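Uncharacterized protein YobA (Bacillus subtilis subsp. subtilis str. 168, PDB 4QY7) is of unknown function but belongs to the DUF3221 family, carries a predicted secretion signal in its full-length form and adopts an OB-fold. Local coordinates at residues G11-K16 with E68-W73. Numbering follows the deposited sequence. Where two conformers were deposited one is given.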
loop_
_atom_site.group_PDB
_atom_site.type_symbol
_atom_site.label_atom_id
_atom_site.label_comp_id
_atom_site.label_asym_id
_atom_site.label_seq_id
_atom_site.Cartn_x
_atom_site.Cartn_y
_atom_site.Cartn_z
ATOM N N GLY A 11 -0.623 2.851 5.540
ATOM C CA GLY A 11 0.775 2.500 5.276
ATOM C C GLY A 11 1.483 3.593 4.533
ATOM O O GLY A 11 0.861 4.570 4.127
ATOM N N TYR A 12 2.782 3.438 4.401
ATOM C CA TYR A 12 3.627 4.414 3.713
ATOM C C TYR A 12 3.998 3.909 2.349
ATOM O O TYR A 12 4.472 2.776 2.251
ATOM C CB TYR A 12 4.921 4.691 4.504
ATOM C CG TYR A 12 4.679 5.299 5.861
ATOM C CD1 TYR A 12 4.328 4.501 6.949
ATOM C CD2 TYR A 12 4.670 6.674 6.033
ATOM C CE1 TYR A 12 4.044 5.057 8.193
ATOM C CE2 TYR A 12 4.420 7.243 7.287
ATOM C CZ TYR A 12 4.094 6.425 8.355
ATOM O OH TYR A 12 3.829 6.945 9.612
ATOM N N VAL A 13 3.897 4.752 1.320
ATOM C CA VAL A 13 4.228 4.345 -0.055
ATOM C C VAL A 13 5.729 4.284 -0.217
ATOM O O VAL A 13 6.351 5.320 -0.116
ATOM C CB VAL A 13 3.626 5.311 -1.103
ATOM C CG1 VAL A 13 3.974 4.887 -2.542
ATOM C CG2 VAL A 13 2.109 5.428 -0.939
ATOM N N VAL A 14 6.304 3.108 -0.492
ATOM C CA VAL A 14 7.764 2.962 -0.693
ATOM C C VAL A 14 8.088 2.774 -2.171
ATOM O O VAL A 14 9.130 3.249 -2.630
ATOM C CB VAL A 14 8.434 1.851 0.161
ATOM C CG1 VAL A 14 8.567 2.298 1.609
ATOM C CG2 VAL A 14 7.710 0.512 0.064
ATOM N N LEU A 15 7.212 2.102 -2.927
ATOM C CA LEU A 15 7.365 1.923 -4.375
ATOM C C LEU A 15 6.026 2.163 -5.038
ATOM O O LEU A 15 4.994 1.801 -4.482
ATOM C CB LEU A 15 7.862 0.517 -4.716
ATOM C CG LEU A 15 9.248 0.133 -4.205
ATOM C CD1 LEU A 15 9.404 -1.384 -4.156
ATOM C CD2 LEU A 15 10.347 0.760 -5.079
ATOM N N LYS A 16 6.017 2.786 -6.214
ATOM C CA LYS A 16 4.761 3.048 -6.917
ATOM C C LYS A 16 5.042 3.028 -8.391
ATOM O O LYS A 16 5.985 3.687 -8.835
ATOM C CB LYS A 16 4.160 4.414 -6.508
ATOM C CG LYS A 16 2.722 4.640 -7.059
ATOM C CD LYS A 16 2.724 5.475 -8.352
ATOM C CE LYS A 16 1.349 5.640 -8.940
ATOM N NZ LYS A 16 1.349 6.644 -10.054
ATOM N N GLU A 68 4.547 9.210 0.763
ATOM C CA GLU A 68 3.237 9.560 1.277
ATOM C C GLU A 68 2.730 8.507 2.242
ATOM O O GLU A 68 2.874 7.307 1.986
ATOM C CB GLU A 68 2.219 9.705 0.137
ATOM C CG GLU A 68 2.501 10.902 -0.774
ATOM C CD GLU A 68 2.295 12.286 -0.190
ATOM O OE1 GLU A 68 1.692 12.405 0.900
ATOM O OE2 GLU A 68 2.699 13.262 -0.859
ATOM N N LYS A 69 2.080 8.964 3.319
ATOM C CA LYS A 69 1.362 8.093 4.243
ATOM C C LYS A 69 -0.093 8.100 3.771
ATOM O O LYS A 69 -0.666 9.176 3.562
ATOM C CB LYS A 69 1.480 8.606 5.677
ATOM C CG LYS A 69 0.904 7.636 6.697
ATOM C CD LYS A 69 0.878 8.317 8.061
ATOM C CE LYS A 69 0.494 7.367 9.171
ATOM N NZ LYS A 69 0.724 7.986 10.504
ATOM N N ILE A 70 -0.678 6.930 3.558
ATOM C CA ILE A 70 -2.046 6.879 3.046
ATOM C C ILE A 70 -2.899 5.882 3.795
ATOM O O ILE A 70 -2.391 4.940 4.423
ATOM C CB ILE A 70 -2.050 6.496 1.523
ATOM C CG1 ILE A 70 -1.572 5.028 1.304
ATOM C CG2 ILE A 70 -1.155 7.461 0.700
ATOM C CD1 ILE A 70 -1.634 4.578 -0.178
ATOM N N LYS A 71 -4.202 6.079 3.670
ATOM C CA LYS A 71 -5.215 5.118 4.089
ATOM C C LYS A 71 -5.830 4.575 2.818
ATOM O O LYS A 71 -6.209 5.369 1.954
ATOM C CB LYS A 71 -6.273 5.785 4.947
ATOM C CG LYS A 71 -7.251 4.786 5.557
ATOM C CD LYS A 71 -8.049 5.497 6.655
ATOM C CE LYS A 71 -9.009 4.609 7.364
ATOM N NZ LYS A 71 -9.867 5.407 8.294
ATOM N N VAL A 72 -5.960 3.250 2.685
ATOM C CA VAL A 72 -6.577 2.651 1.494
ATOM C C VAL A 72 -7.818 1.914 1.915
ATOM O O VAL A 72 -7.856 1.416 3.069
ATOM C CB VAL A 72 -5.615 1.709 0.728
ATOM C CG1 VAL A 72 -4.376 2.484 0.249
ATOM C CG2 VAL A 72 -5.197 0.501 1.587
ATOM N N TRP A 73 -8.782 1.786 0.982
ATOM C CA TRP A 73 -10.034 1.056 1.207
ATOM C C TRP A 73 -10.166 -0.043 0.196
ATOM O O TRP A 73 -9.824 0.153 -0.982
ATOM C CB TRP A 73 -11.263 1.959 1.130
ATOM C CG TRP A 73 -11.454 2.792 2.346
ATOM C CD1 TRP A 73 -12.223 2.498 3.434
ATOM C CD2 TRP A 73 -10.836 4.043 2.616
ATOM N NE1 TRP A 73 -12.121 3.500 4.367
ATOM C CE2 TRP A 73 -11.296 4.476 3.879
ATOM C CE3 TRP A 73 -9.956 4.867 1.899
ATOM C CZ2 TRP A 73 -10.894 5.685 4.443
ATOM C CZ3 TRP A 73 -9.544 6.056 2.468
ATOM C CH2 TRP A 73 -10.021 6.462 3.718
HETATM O O HOH W 1 3.236 8.823 11.235
#
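Y12 and K69 face each other as a non-hydrogen-bonded pair of two antiparallel strands, and the lysine chain is laid over one face of the tyrosine ring. With CG anti to the backbone N (chi1 -172°) and every later torsion extended, K69 runs from the strand toward the phenol oxygen. Its CB sits beside CE2 of Y12. CG lies over the ring, 3.9 Å from the centroid in a CH-pi contact. CD then passes CZ, and CE of K69 comes within 3.4 Å of OH of Y12. The lysine ends at a water that accepts from NZ and also hydrogen-bonds OH of Y12 at 2.6 Å, in the plane of the ring.

One residue along the strands, G11 and I70 form the hydrogen-bonded pair, with two nearly straight backbone bonds, N of G11 to O of I70 and N of I70 to O of G11, and N of V13 adds a third to O of E68 at 2.8 Å. On the other side of the sheet CG2 of V13 meets CD1 of I70 at 3.9 Å, both residues buried. An alanine in place of Y12 would probably leave the K69 methylenes without their aromatic support and the water without one of its partners. This pairing of two inner strands of the OB-fold sheet, 7-16 and 69-74, thus combines a buried apolar face (V13, I70) with a partly exposed one (Y12, K69), where lysine gives its methylenes to the ring and its ammonium to water.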